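Long-range contacts in multisubunit Na+/H+ antiporter, D subunit (Anoxybacillus flavithermus, PDB 6Z16), which probably works as a membrane-embedded, ion-translocating subunit of a multisubunit antiporter that exchanges sodium ions for protons: residues 232-237 and 295-300; 1-6 and 57-62. All blocks are in the same frame, centred on the assembly; numbering follows the deposited sequence.

Interaction 1. Residues 232-237 and 295-300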
# COMPACT_ATOMS: atom_id res chain seq x y z
N ALA D 232 15.37 55.19 -34.16
CA ALA D 232 15.73 54.01 -33.37
C ALA D 232 17.20 54.01 -33.02
O ALA D 232 17.58 53.61 -31.91
CB ALA D 232 15.37 52.74 -34.14
N TYR D 233 18.06 54.46 -33.93
CA TYR D 233 19.46 54.55 -33.56
C TYR D 233 19.83 55.90 -32.97
O TYR D 233 20.94 56.06 -32.47
CB TYR D 233 20.37 54.24 -34.75
CG TYR D 233 20.42 52.78 -35.14
CD1 TYR D 233 19.75 51.81 -34.41
CD2 TYR D 233 21.20 52.36 -36.21
CE1 TYR D 233 19.80 50.48 -34.77
CE2 TYR D 233 21.27 51.03 -36.56
CZ TYR D 233 20.57 50.10 -35.84
OH TYR D 233 20.64 48.77 -36.19
N TYR D 234 18.94 56.88 -33.01
CA TYR D 234 19.18 58.09 -32.25
C TYR D 234 18.90 57.89 -30.77
O TYR D 234 19.42 58.65 -29.94
CB TYR D 234 18.33 59.24 -32.80
CG TYR D 234 18.69 60.58 -32.24
CD1 TYR D 234 19.83 61.24 -32.66
CD2 TYR D 234 17.89 61.20 -31.30
CE1 TYR D 234 20.18 62.47 -32.15
CE2 TYR D 234 18.22 62.44 -30.79
CZ TYR D 234 19.37 63.06 -31.21
OH TYR D 234 19.71 64.29 -30.71
N ALA D 235 18.10 56.88 -30.42
CA ALA D 235 17.79 56.58 -29.01
C ALA D 235 18.91 56.04 -28.11
O ALA D 235 19.13 56.64 -27.05
CB ALA D 235 16.61 55.61 -28.97
N PRO D 236 19.62 54.94 -28.42
CA PRO D 236 20.32 54.18 -27.35
C PRO D 236 21.60 54.86 -26.91
O PRO D 236 22.06 55.81 -27.55
CB PRO D 236 20.62 52.84 -28.03
CG PRO D 236 20.86 53.21 -29.40
CD PRO D 236 19.92 54.32 -29.72
N PRO D 237 22.21 54.40 -25.81
CA PRO D 237 23.54 54.91 -25.44
C PRO D 237 24.63 54.40 -26.37
O PRO D 237 24.42 53.55 -27.23
CB PRO D 237 23.74 54.38 -24.01
CG PRO D 237 22.37 54.18 -23.50
CD PRO D 237 21.57 53.72 -24.67
N ASP D 295 24.30 67.06 -37.29
CA ASP D 295 24.23 66.30 -36.06
C ASP D 295 25.01 65.01 -36.28
O ASP D 295 24.79 64.32 -37.27
CB ASP D 295 22.77 66.00 -35.70
CG ASP D 295 22.60 65.55 -34.29
OD1 ASP D 295 23.61 65.49 -33.57
OD2 ASP D 295 21.46 65.25 -33.89
N MET D 296 25.92 64.69 -35.34
CA MET D 296 26.93 63.66 -35.58
C MET D 296 26.32 62.27 -35.71
O MET D 296 26.69 61.50 -36.62
CB MET D 296 27.96 63.66 -34.45
CG MET D 296 28.86 64.87 -34.41
SD MET D 296 30.19 64.75 -33.21
CE MET D 296 29.33 65.07 -31.68
N ARG D 297 25.39 61.93 -34.81
CA ARG D 297 24.77 60.61 -34.81
C ARG D 297 23.98 60.37 -36.09
O ARG D 297 24.08 59.29 -36.68
CB ARG D 297 23.87 60.45 -33.58
CG ARG D 297 24.61 60.37 -32.26
CD ARG D 297 23.67 60.49 -31.07
NE ARG D 297 22.86 59.32 -30.78
CZ ARG D 297 23.12 58.45 -29.82
NH1 ARG D 297 24.18 58.62 -29.04
NH2 ARG D 297 22.32 57.42 -29.62
N TYR D 298 23.26 61.39 -36.57
CA TYR D 298 22.52 61.26 -37.83
C TYR D 298 23.45 61.09 -39.02
O TYR D 298 23.11 60.34 -39.95
CB TYR D 298 21.62 62.47 -38.06
CG TYR D 298 20.37 62.46 -37.24
CD1 TYR D 298 19.33 61.60 -37.56
CD2 TYR D 298 20.20 63.32 -36.18
CE1 TYR D 298 18.17 61.58 -36.83
CE2 TYR D 298 19.03 63.32 -35.44
CZ TYR D 298 18.02 62.44 -35.78
OH TYR D 298 16.86 62.43 -35.05
N ILE D 299 24.61 61.74 -39.00
CA ILE D 299 25.58 61.59 -40.07
C ILE D 299 26.08 60.15 -40.14
O ILE D 299 26.10 59.54 -41.21
CB ILE D 299 26.73 62.60 -39.90
CG1 ILE D 299 26.22 64.01 -40.14
CG2 ILE D 299 27.86 62.31 -40.85
CD1 ILE D 299 27.12 65.09 -39.64
N VAL D 300 26.41 59.57 -38.98
CA VAL D 300 26.92 58.20 -39.00
C VAL D 300 25.80 57.20 -39.34
O VAL D 300 26.05 56.18 -40.01
CB VAL D 300 27.60 57.88 -37.65
CG1 VAL D 300 28.28 56.53 -37.69
CG2 VAL D 300 28.61 58.95 -37.32

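Interaction 2. Residues 1-6 and 57-62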
# COMPACT_ATOMS: atom_id res chain seq x y z
N MET D 1 36.86 18.83 -30.63
CA MET D 1 37.17 18.33 -31.97
C MET D 1 36.30 19.02 -33.01
O MET D 1 36.54 20.18 -33.36
CB MET D 1 36.99 16.81 -32.04
CG MET D 1 37.95 16.02 -31.17
SD MET D 1 39.68 16.24 -31.64
CE MET D 1 39.72 15.34 -33.19
N SER D 2 35.28 18.32 -33.49
CA SER D 2 34.39 18.87 -34.51
C SER D 2 33.35 19.82 -33.95
O SER D 2 32.57 20.38 -34.73
CB SER D 2 33.70 17.74 -35.27
OG SER D 2 34.64 16.98 -36.02
N ASN D 3 33.30 20.02 -32.63
CA ASN D 3 32.40 20.98 -32.02
C ASN D 3 33.00 22.38 -31.94
O ASN D 3 32.39 23.25 -31.31
CB ASN D 3 32.02 20.52 -30.61
CG ASN D 3 31.01 19.40 -30.63
OD1 ASN D 3 30.03 19.45 -31.36
ND2 ASN D 3 31.25 18.37 -29.83
N LEU D 4 34.16 22.60 -32.57
CA LEU D 4 34.80 23.91 -32.62
C LEU D 4 33.90 24.96 -33.25
O LEU D 4 33.89 26.12 -32.82
CB LEU D 4 36.11 23.80 -33.40
CG LEU D 4 36.99 25.03 -33.63
CD1 LEU D 4 37.54 25.58 -32.35
CD2 LEU D 4 38.11 24.65 -34.57
N LEU D 5 33.09 24.53 -34.21
CA LEU D 5 32.11 25.38 -34.88
C LEU D 5 31.09 25.95 -33.90
O LEU D 5 30.56 27.04 -34.13
CB LEU D 5 31.43 24.56 -35.97
CG LEU D 5 30.73 25.17 -37.17
CD1 LEU D 5 30.74 24.12 -38.25
CD2 LEU D 5 29.33 25.60 -36.87
N LEU D 6 30.78 25.23 -32.82
CA LEU D 6 29.85 25.76 -31.84
C LEU D 6 30.49 26.69 -30.83
O LEU D 6 29.76 27.33 -30.07
CB LEU D 6 29.15 24.66 -31.06
CG LEU D 6 27.85 24.15 -31.66
CD1 LEU D 6 28.11 23.14 -32.72
CD2 LEU D 6 26.98 23.61 -30.57
N GLN D 57 33.31 23.44 -42.99
CA GLN D 57 33.03 22.66 -41.79
C GLN D 57 31.52 22.52 -41.62
O GLN D 57 30.80 23.51 -41.49
CB GLN D 57 33.64 23.33 -40.56
CG GLN D 57 35.16 23.39 -40.58
CD GLN D 57 35.80 22.02 -40.59
OE1 GLN D 57 36.37 21.60 -41.59
NE2 GLN D 57 35.72 21.32 -39.47
N THR D 58 31.04 21.28 -41.61
CA THR D 58 29.63 20.99 -41.40
C THR D 58 29.47 20.10 -40.17
O THR D 58 30.19 19.12 -40.01
CB THR D 58 29.00 20.29 -42.60
OG1 THR D 58 29.67 19.05 -42.84
CG2 THR D 58 29.10 21.15 -43.84
N LEU D 59 28.51 20.45 -39.31
CA LEU D 59 28.23 19.65 -38.13
C LEU D 59 26.74 19.45 -37.98
O LEU D 59 25.99 20.42 -37.84
CB LEU D 59 28.79 20.29 -36.86
CG LEU D 59 28.51 19.40 -35.65
CD1 LEU D 59 29.18 18.05 -35.79
CD2 LEU D 59 29.01 20.07 -34.44
N ASN D 60 26.31 18.19 -38.00
CA ASN D 60 24.96 17.85 -37.61
C ASN D 60 24.85 17.95 -36.10
O ASN D 60 25.74 17.50 -35.38
CB ASN D 60 24.63 16.44 -38.06
CG ASN D 60 24.85 16.24 -39.54
OD1 ASN D 60 24.56 17.11 -40.34
ND2 ASN D 60 25.39 15.09 -39.90
N VAL D 61 23.77 18.56 -35.60
CA VAL D 61 23.63 18.78 -34.16
C VAL D 61 23.47 17.46 -33.44
O VAL D 61 24.37 17.02 -32.72
CB VAL D 61 22.49 19.76 -33.86
CG1 VAL D 61 22.25 19.84 -32.38
CG2 VAL D 61 22.85 21.13 -34.36
N GLY D 62 22.40 16.73 -33.71
CA GLY D 62 22.37 15.35 -33.27
C GLY D 62 23.29 14.49 -34.13
O GLY D 62 24.10 14.96 -34.92

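Interaction 1. Residues 232-237 and 295-300
The ring of Tyr-234 lies alongside that of Tyr-298 in an offset arrangement, with planes 17° apart, little ring-on-ring overlap and centroids 4.8 Å from each other. The closest carbons of the pair are Tyr-234 CD1 and Tyr-298 CE2, at 3.6 Å, and the phenol oxygen of Tyr-298 sits above one face of the Tyr-234 ring, toward its rim. Tyr-298 also stacks with Tyr-293, which adds a third ring to the group. Asp-295, just ahead of helix 296-315, crosses Tyr-234 at roughly a right angle and brings OD2 to 3.5 Å from CE1 of that ring.

The polar half of the contact shows how one arginine can gather several main-chain oxygens. Arg-297 bends at chi3 (74°), which carries its guanidinium from the helix to the chain leaving helix 229-234. There NH2 donates a bond to Pro-236 O, 2.6 Å away with an N-H...O angle of 152°; this oxygen lies near the guanidinium plane, and the donor lies in the carbonyl plane. Two weak bonds run from the same NH2, to Tyr-234 O at 3.2 Å and to Tyr-233 O at 3.4 Å. The guanidinium is also near the Tyr-234 ring, but too far off for more than a weak cation-pi attraction. With a leucine in place of Arg-297, these three carbonyls would probably lose their shared donor and the proline-containing turn would be freer to shift.

Leu-241 of helix 238-247 and Val-344 of helix 320-351 also touch the arginine side chain. The arrangement is that of an arginine bonded to the proline-containing link between two short helices, 229-234 and 238-247, within the membrane-subunit fold shared by Mrp antiporters and complex I.

Interaction 2. Residues 1-6 and 57-62
A beta-hairpin made of strands 57-60 and 71-74, set in an otherwise mostly helical chain, receives the N-terminal 3-10 turn against one of its strands. Alternation along the strand decides who takes part: Gln-57 and Leu-59 direct their CB atoms toward the N terminus, whereas Thr-58 directs its CB away.

Leu-59 contributes the largest share, its CD2 doing the touching. With CG anti to the backbone N (chi1 -178°), this methyl comes in among three residues of the N-terminal segment. Leu-59 CD2 meets Leu-6 CD1 at 3.6 Å, the two side chains crossing at about a right angle, and it also lies 3.6 Å from Ser-2 O. Asn-3 approaches the same methyl obliquely, its OD1 3.3 Å from Leu-59 CD2, so the methyl lies near two oxygens as well as a leucine, in van der Waals contact.

Farther back along the strand, Leu-5 provides the second anchor. Its CD1 reaches the main chain at Gln-57 O, 3.3 Å away, and rests against Gln-57 CB at 3.8 Å, the two side chains running antiparallel as they pass. The turn that presents these leucines is itself fixed by a backbone bond from Leu-6 N to Asn-3 O, 3.0 Å long.

Leu-72 of the partner strand touches both Leu-5 and Leu-6. A neighbouring subunit adds to the packing: its Pro-92 lies on Leu-59 and its Phe-93 on Leu-6, while Asn-3 ND2 makes a weak hydrogen bond to its Arg-91 O. A hairpin packed against the chain's N-terminal segment and sharing its apolar side with another subunit is consistent with the related membrane subunits of complex I, whose beta-hairpins also lie at subunit junctions.

Followed from the N terminus, the chain first forms helices 7-18 and 26-53 and returns to its own start, where interaction 2 closes a loop of 50 mostly helical residues at strand 57-60. A long run of helices follows before residues 232-237, and 57 further residues, again largely helical, separate these from 295-300, where interaction 1 closes. The two loops therefore stand in series, neither nested nor crossed. The centres of interactions 1 and 2 are about 39 Å apart, and the contacts lie on opposite sides of the chain's centre. One ties the N terminus to the hairpin beside neighbouring subunits; the other joins helix 296-315 to the helix 229-234 connection without touching another protein chain.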